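Local coordinates for protein endo-beta-mannanase (PDB 7BOB) that probably acts as an exo-beta-1,4-mannosidase of glycoside hydrolase family 5, releasing mannose from the chain ends of beta-mannans or manno-oligosaccharides, at residues Gln280-Ile285 with Tyr314-Phe319; Asp455-Leu460 with Gln482-Leu487. One frame throughout, in Å; residues are numbered along the deposited sequence.

Contact 1 (Gln280-Ile285 with Tyr314-Phe319); sequences QEFGTI and YLWWCF
Phe-282 and Trp-316 pair as neighbours on the last two parallel strands of the family 5 (beta/alpha)8 barrel, joined through helix 292-309 in a beta-alpha-beta unit. In the backbone, Phe-282 bonds on both sides of its partner: its N donates to Leu-315 O (3.1 Å), and its O accepts from Trp-317 N (2.9 Å).

The aromatic side chains share one buried face of the sheet, where Phe-282 packs on Leu-303 of helix 292-309. A chi1 of 75° sets Phe-282 CG between its backbone N and carbonyl carbon, bringing the ring beside Trp-316 in an offset edge-to-face pair, indole edge toward phenyl face, planes at 85°; CE2 nears Trp-316 CE3 at 3.6 Å. An alanine here would remove the ring and probably leave a gap between the indole edge and helix 292-309. Gly-283, where a side chain would hit Trp-317 O, lays its bare CA over the indole. Thr-284 OG1, bonded to Leu-286 O, merely packs on CH2.

Among polar groups, Glu-281 lies alongside Trp-317, CD 3.5 Å from CE3. Its carboxylate, bound by Arg-58 and Tyr-242, ends the seventh strand, consistent with the family 5 nucleophile position. Trp-317 O, in the cis peptide to Cys-318, accepts from a water (2.9 Å) that Ile-285 N also binds.

Contact 2 (Asp455-Leu460 with Gln482-Leu487); sequences DEIKEL and QAMSRL
Glu-456 OE1 is gripped by two groups, the hydroxyl of Tyr-388 and the backbone N of Arg-391, which hold this helix just where the next residue, Ile-457, turns toward helix 482-488. A carboxylate suits the spot because it can take several bonds at once: OE2 accepts from Gly-453 N. Nearby, Glu-456 N reaches Asp-455 OD1 at 2.7 Å, from above the carboxylate plane.

No hydrogen bond crosses between the segments; the side-chain contacts are apolar. Ile-457, beta-branched, divides its work: CG2 lies 4.0 Å from Ala-483 CB, while CD1 meets Met-484 CE at 3.9 Å. The small alanine lets the isoleucine methyl come close to the backbone of its helix. Met-484 is extended as far as SD and then bends (chi3 -70°), which carries CE across to the isoleucine.

Segments 455-460 and 482-487 run at 28°, their axes 9.5 Å apart at closest, beside strand 469-473 in the alpha/beta domain after the barrel, built on a mixed sheet; Trp-472 on that strand touches Met-484 and Leu-487. Leu-487 swings CG away from its own N (chi1 -176°), and CD2 thereby comes to 3.8 Å from Ile-457 O and 4.1 Å from Leu-460 CB.

Overall arrangement
The two contacts belong to different domains and come in series along the chain, contact 1 closing before contact 2 opens. Contact 1 joins the seventh and eighth strands of the catalytic barrel, near the probable active site; contact 2 joins helices 454-465 and 482-488 beside the mixed sheet of the later domain. Their centres are 44 Å apart, on opposite sides of the chain's centre, and their nearest atoms about 28 Å, so they do not touch. Contact 1 meets a second subunit of the homotrimer through Ile-285 alone, on its Tyr-495, whereas contact 2 has four residues within reach of a third, among them Asp-455 on its Ile-330, consistent with the later domain helping to hold the trimer together.

Contact 1 (Gln280-Ile285 with Tyr314-Phe319)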
loop_
_atom_site.group_PDB
_atom_site.type_symbol
_atom_site.label_atom_id
_atom_site.label_comp_id
_atom_site.label_asym_id
_atom_site.label_seq_id
_atom_site.Cartn_x
_atom_site.Cartn_y
_atom_site.Cartn_z
ATOM N N GLN A 280 -12.827 -6.872 29.836
ATOM C CA GLN A 280 -11.832 -6.194 30.662
ATOM C C GLN A 280 -11.863 -4.681 30.516
ATOM O O GLN A 280 -11.338 -3.966 31.387
ATOM C CB GLN A 280 -10.450 -6.711 30.306
ATOM C CG GLN A 280 -9.342 -6.284 31.259
ATOM C CD GLN A 280 -8.025 -6.789 30.777
ATOM O OE1 GLN A 280 -7.704 -6.657 29.591
ATOM N NE2 GLN A 280 -7.256 -7.400 31.672
ATOM N N GLU A 281 -12.469 -4.187 29.438
ATOM C CA GLU A 281 -12.604 -2.761 29.166
ATOM C C GLU A 281 -13.867 -2.585 28.347
ATOM O O GLU A 281 -14.001 -3.208 27.288
ATOM C CB GLU A 281 -11.436 -2.194 28.346
ATOM C CG GLU A 281 -10.139 -1.918 29.056
ATOM C CD GLU A 281 -9.115 -1.294 28.085
ATOM O OE1 GLU A 281 -9.540 -0.683 27.065
ATOM O OE2 GLU A 281 -7.901 -1.453 28.315
ATOM N N PHE A 282 -14.756 -1.711 28.801
ATOM C CA PHE A 282 -15.833 -1.259 27.950
ATOM C C PHE A 282 -16.144 0.170 28.347
ATOM O O PHE A 282 -15.933 0.561 29.497
ATOM C CB PHE A 282 -17.066 -2.165 28.080
ATOM C CG PHE A 282 -17.811 -1.947 29.342
ATOM C CD1 PHE A 282 -17.362 -2.509 30.531
ATOM C CD2 PHE A 282 -18.933 -1.131 29.359
ATOM C CE1 PHE A 282 -18.054 -2.287 31.717
ATOM C CE2 PHE A 282 -19.620 -0.897 30.536
ATOM C CZ PHE A 282 -19.185 -1.480 31.719
ATOM N N GLY A 283 -16.624 0.956 27.396
ATOM C CA GLY A 283 -16.896 2.350 27.692
ATOM C C GLY A 283 -17.777 2.950 26.629
ATOM O O GLY A 283 -17.967 2.363 25.562
ATOM N N THR A 284 -18.342 4.113 26.943
ATOM C CA THR A 284 -19.126 4.811 25.932
ATOM C C THR A 284 -18.336 5.877 25.200
ATOM O O THR A 284 -18.769 6.299 24.125
ATOM C CB THR A 284 -20.368 5.477 26.536
ATOM O OG1 THR A 284 -19.957 6.392 27.559
ATOM C CG2 THR A 284 -21.339 4.427 27.098
ATOM N N ILE A 285 -17.202 6.322 25.762
ATOM C CA ILE A 285 -16.346 7.359 25.183
ATOM C C ILE A 285 -17.029 8.716 25.297
ATOM O O ILE A 285 -16.504 9.643 25.921
ATOM C CB ILE A 285 -15.959 7.062 23.713
ATOM C CG1 ILE A 285 -15.200 5.735 23.618
ATOM C CG2 ILE A 285 -15.116 8.235 23.135
ATOM C CD1 ILE A 285 -13.858 5.749 24.396
ATOM N N TYR A 314 -16.864 -7.468 34.169
ATOM C CA TYR A 314 -17.147 -6.205 33.486
ATOM C C TYR A 314 -16.377 -5.093 34.176
ATOM O O TYR A 314 -16.628 -4.806 35.351
ATOM C CB TYR A 314 -18.656 -5.889 33.481
ATOM C CG TYR A 314 -19.498 -7.076 33.080
ATOM C CD1 TYR A 314 -19.950 -7.241 31.762
ATOM C CD2 TYR A 314 -19.832 -8.046 34.020
ATOM C CE1 TYR A 314 -20.703 -8.345 31.408
ATOM C CE2 TYR A 314 -20.566 -9.142 33.677
ATOM C CZ TYR A 314 -21.005 -9.297 32.377
ATOM O OH TYR A 314 -21.749 -10.413 32.085
ATOM N N LEU A 315 -15.461 -4.464 33.445
ATOM C CA LEU A 315 -14.633 -3.384 33.970
ATOM C C LEU A 315 -14.749 -2.177 33.052
ATOM O O LEU A 315 -14.402 -2.253 31.868
ATOM C CB LEU A 315 -13.165 -3.814 34.103
ATOM C CG LEU A 315 -12.902 -5.046 34.971
ATOM C CD1 LEU A 315 -11.421 -5.368 34.984
ATOM C CD2 LEU A 315 -13.415 -4.803 36.379
ATOM N N TRP A 316 -15.231 -1.074 33.602
ATOM C CA TRP A 316 -15.448 0.137 32.838
ATOM C C TRP A 316 -14.132 0.874 32.576
ATOM O O TRP A 316 -13.191 0.809 33.372
ATOM C CB TRP A 316 -16.428 1.020 33.600
ATOM C CG TRP A 316 -16.508 2.416 33.131
ATOM C CD1 TRP A 316 -15.739 3.467 33.539
ATOM C CD2 TRP A 316 -17.435 2.936 32.182
ATOM N NE1 TRP A 316 -16.136 4.614 32.903
ATOM C CE2 TRP A 316 -17.174 4.312 32.057
ATOM C CE3 TRP A 316 -18.474 2.372 31.436
ATOM C CZ2 TRP A 316 -17.898 5.135 31.191
ATOM C CZ3 TRP A 316 -19.198 3.191 30.583
ATOM C CH2 TRP A 316 -18.913 4.559 30.476
ATOM N N TRP A 317 -14.074 1.584 31.441
ATOM C CA TRP A 317 -12.980 2.507 31.133
ATOM C C TRP A 317 -13.528 3.928 31.058
ATOM O O TRP A 317 -14.358 4.216 30.200
ATOM C CB TRP A 317 -12.273 2.179 29.798
ATOM C CG TRP A 317 -11.034 3.022 29.736
ATOM C CD1 TRP A 317 -10.964 4.370 29.484
ATOM C CD2 TRP A 317 -9.706 2.606 30.069
ATOM N NE1 TRP A 317 -9.660 4.811 29.623
ATOM C CE2 TRP A 317 -8.869 3.749 29.977
ATOM C CE3 TRP A 317 -9.133 1.375 30.405
ATOM C CZ2 TRP A 317 -7.498 3.697 30.236
ATOM C CZ3 TRP A 317 -7.755 1.327 30.670
ATOM C CH2 TRP A 317 -6.965 2.479 30.585
ATOM N N CYS A 318 -13.042 4.828 31.911
ATOM C CA CYS A 318 -12.200 4.533 33.066
ATOM C C CYS A 318 -12.871 5.233 34.278
ATOM O O CYS A 318 -13.930 5.870 34.130
ATOM C CB CYS A 318 -10.761 5.018 32.832
ATOM S SG CYS A 318 -10.689 6.810 32.616
ATOM N N PHE A 319 -12.285 5.126 35.473
ATOM C CA PHE A 319 -13.053 5.466 36.668
ATOM C C PHE A 319 -13.361 6.958 36.738
ATOM O O PHE A 319 -14.509 7.347 36.973
ATOM C CB PHE A 319 -12.324 5.017 37.928
ATOM C CG PHE A 319 -13.150 5.180 39.190
ATOM C CD1 PHE A 319 -14.438 4.643 39.272
ATOM C CD2 PHE A 319 -12.658 5.888 40.271
ATOM C CE1 PHE A 319 -15.216 4.802 40.433
ATOM C CE2 PHE A 319 -13.408 6.050 41.441
ATOM C CZ PHE A 319 -14.699 5.505 41.522
HETATM O O HOH W 1 -15.992 5.844 28.497
#

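Contact 2 (Asp455-Leu460 with Gln482-Leu487)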
loop_
_atom_site.group_PDB
_atom_site.type_symbol
_atom_site.label_atom_id
_atom_site.label_comp_id
_atom_site.label_asym_id
_atom_site.label_seq_id
_atom_site.Cartn_x
_atom_site.Cartn_y
_atom_site.Cartn_z
ATOM N N ASP A 455 -10.585 -30.528 4.033
ATOM C CA ASP A 455 -11.023 -31.174 5.268
ATOM C C ASP A 455 -12.289 -30.522 5.792
ATOM O O ASP A 455 -13.238 -31.212 6.203
ATOM C CB ASP A 455 -9.912 -31.134 6.326
ATOM C CG ASP A 455 -9.212 -29.766 6.413
ATOM O OD1 ASP A 455 -9.635 -28.830 5.699
ATOM O OD2 ASP A 455 -8.232 -29.624 7.196
ATOM N N GLU A 456 -12.347 -29.192 5.733
ATOM C CA GLU A 456 -13.551 -28.498 6.166
ATOM C C GLU A 456 -14.756 -28.916 5.344
ATOM O O GLU A 456 -15.849 -29.107 5.894
ATOM C CB GLU A 456 -13.345 -26.995 6.090
ATOM C CG GLU A 456 -12.151 -26.532 6.899
ATOM C CD GLU A 456 -11.928 -25.047 6.778
ATOM O OE1 GLU A 456 -12.709 -24.286 7.408
ATOM O OE2 GLU A 456 -10.987 -24.654 6.036
ATOM N N ILE A 457 -14.574 -29.083 4.026
ATOM C CA ILE A 457 -15.694 -29.474 3.165
ATOM C C ILE A 457 -16.193 -30.866 3.541
ATOM O O ILE A 457 -17.395 -31.080 3.734
ATOM C CB ILE A 457 -15.297 -29.395 1.680
ATOM C CG1 ILE A 457 -15.078 -27.937 1.282
ATOM C CG2 ILE A 457 -16.395 -29.994 0.803
ATOM C CD1 ILE A 457 -14.042 -27.748 0.183
ATOM N N LYS A 458 -15.271 -31.826 3.662
ATOM C CA LYS A 458 -15.630 -33.189 4.044
ATOM C C LYS A 458 -16.427 -33.213 5.344
ATOM O O LYS A 458 -17.444 -33.905 5.450
ATOM C CB LYS A 458 -14.361 -34.036 4.179
ATOM C CG LYS A 458 -13.720 -34.408 2.833
ATOM C CD LYS A 458 -12.448 -35.235 3.038
ATOM C CE LYS A 458 -11.716 -35.476 1.714
ATOM N NZ LYS A 458 -10.350 -36.039 1.921
ATOM N N GLU A 459 -15.972 -32.463 6.349
ATOM C CA GLU A 459 -16.672 -32.444 7.625
ATOM C C GLU A 459 -18.025 -31.770 7.487
ATOM O O GLU A 459 -19.024 -32.273 8.011
ATOM C CB GLU A 459 -15.823 -31.753 8.692
ATOM C CG GLU A 459 -16.446 -31.737 10.088
ATOM C CD GLU A 459 -16.228 -33.029 10.872
ATOM O OE1 GLU A 459 -16.675 -33.090 12.044
ATOM O OE2 GLU A 459 -15.624 -33.976 10.321
ATOM N N LEU A 460 -18.088 -30.652 6.762
ATOM C CA LEU A 460 -19.378 -30.024 6.498
ATOM C C LEU A 460 -20.326 -30.993 5.804
ATOM O O LEU A 460 -21.533 -30.992 6.076
ATOM C CB LEU A 460 -19.190 -28.767 5.654
ATOM C CG LEU A 460 -18.747 -27.532 6.432
ATOM C CD1 LEU A 460 -18.051 -26.554 5.489
ATOM C CD2 LEU A 460 -19.950 -26.884 7.100
ATOM N N GLN A 482 -14.130 -32.056 -6.733
ATOM C CA GLN A 482 -15.156 -33.086 -6.569
ATOM C C GLN A 482 -15.893 -32.917 -5.251
ATOM O O GLN A 482 -17.125 -32.898 -5.228
ATOM C CB GLN A 482 -14.554 -34.488 -6.663
ATOM C CG GLN A 482 -13.961 -34.838 -8.036
ATOM C CD GLN A 482 -12.464 -34.544 -8.110
ATOM O OE1 GLN A 482 -11.930 -33.726 -7.336
ATOM N NE2 GLN A 482 -11.778 -35.215 -9.035
ATOM N N ALA A 483 -15.149 -32.746 -4.141
ATOM C CA ALA A 483 -15.783 -32.705 -2.822
ATOM C C ALA A 483 -16.810 -31.583 -2.737
ATOM O O ALA A 483 -17.966 -31.818 -2.363
ATOM C CB ALA A 483 -14.732 -32.556 -1.716
ATOM N N MET A 484 -16.420 -30.360 -3.113
ATOM C CA MET A 484 -17.378 -29.261 -3.052
ATOM C C MET A 484 -18.551 -29.486 -4.011
ATOM O O MET A 484 -19.701 -29.185 -3.666
ATOM C CB MET A 484 -16.688 -27.936 -3.355
ATOM C CG MET A 484 -17.591 -26.731 -3.129
ATOM S SD MET A 484 -16.783 -25.145 -3.478
ATOM C CE MET A 484 -15.607 -25.053 -2.115
ATOM N N SER A 485 -18.278 -30.013 -5.221
ATOM C CA SER A 485 -19.352 -30.250 -6.190
ATOM C C SER A 485 -20.393 -31.238 -5.669
ATOM O O SER A 485 -21.593 -31.038 -5.872
ATOM C CB SER A 485 -18.785 -30.745 -7.524
ATOM O OG SER A 485 -17.960 -29.766 -8.130
ATOM N N ARG A 486 -19.958 -32.309 -5.001
ATOM C CA ARG A 486 -20.921 -33.247 -4.418
ATOM C C ARG A 486 -21.685 -32.633 -3.257
ATOM O O ARG A 486 -22.819 -33.044 -2.987
ATOM C CB ARG A 486 -20.221 -34.532 -3.958
ATOM C CG ARG A 486 -19.456 -35.207 -5.087
ATOM C CD ARG A 486 -19.005 -36.620 -4.739
ATOM N NE ARG A 486 -17.977 -36.634 -3.693
ATOM C CZ ARG A 486 -16.683 -36.893 -3.902
ATOM N NH1 ARG A 486 -16.234 -37.155 -5.135
ATOM N NH2 ARG A 486 -15.834 -36.880 -2.876
ATOM N N LEU A 487 -21.094 -31.661 -2.551
ATOM C CA LEU A 487 -21.804 -31.035 -1.440
ATOM C C LEU A 487 -22.737 -29.931 -1.917
ATOM O O LEU A 487 -23.897 -29.865 -1.497
ATOM C CB LEU A 487 -20.817 -30.476 -0.423
ATOM C CG LEU A 487 -21.444 -29.888 0.845
ATOM C CD1 LEU A 487 -22.504 -30.824 1.419
ATOM C CD2 LEU A 487 -20.362 -29.609 1.867
#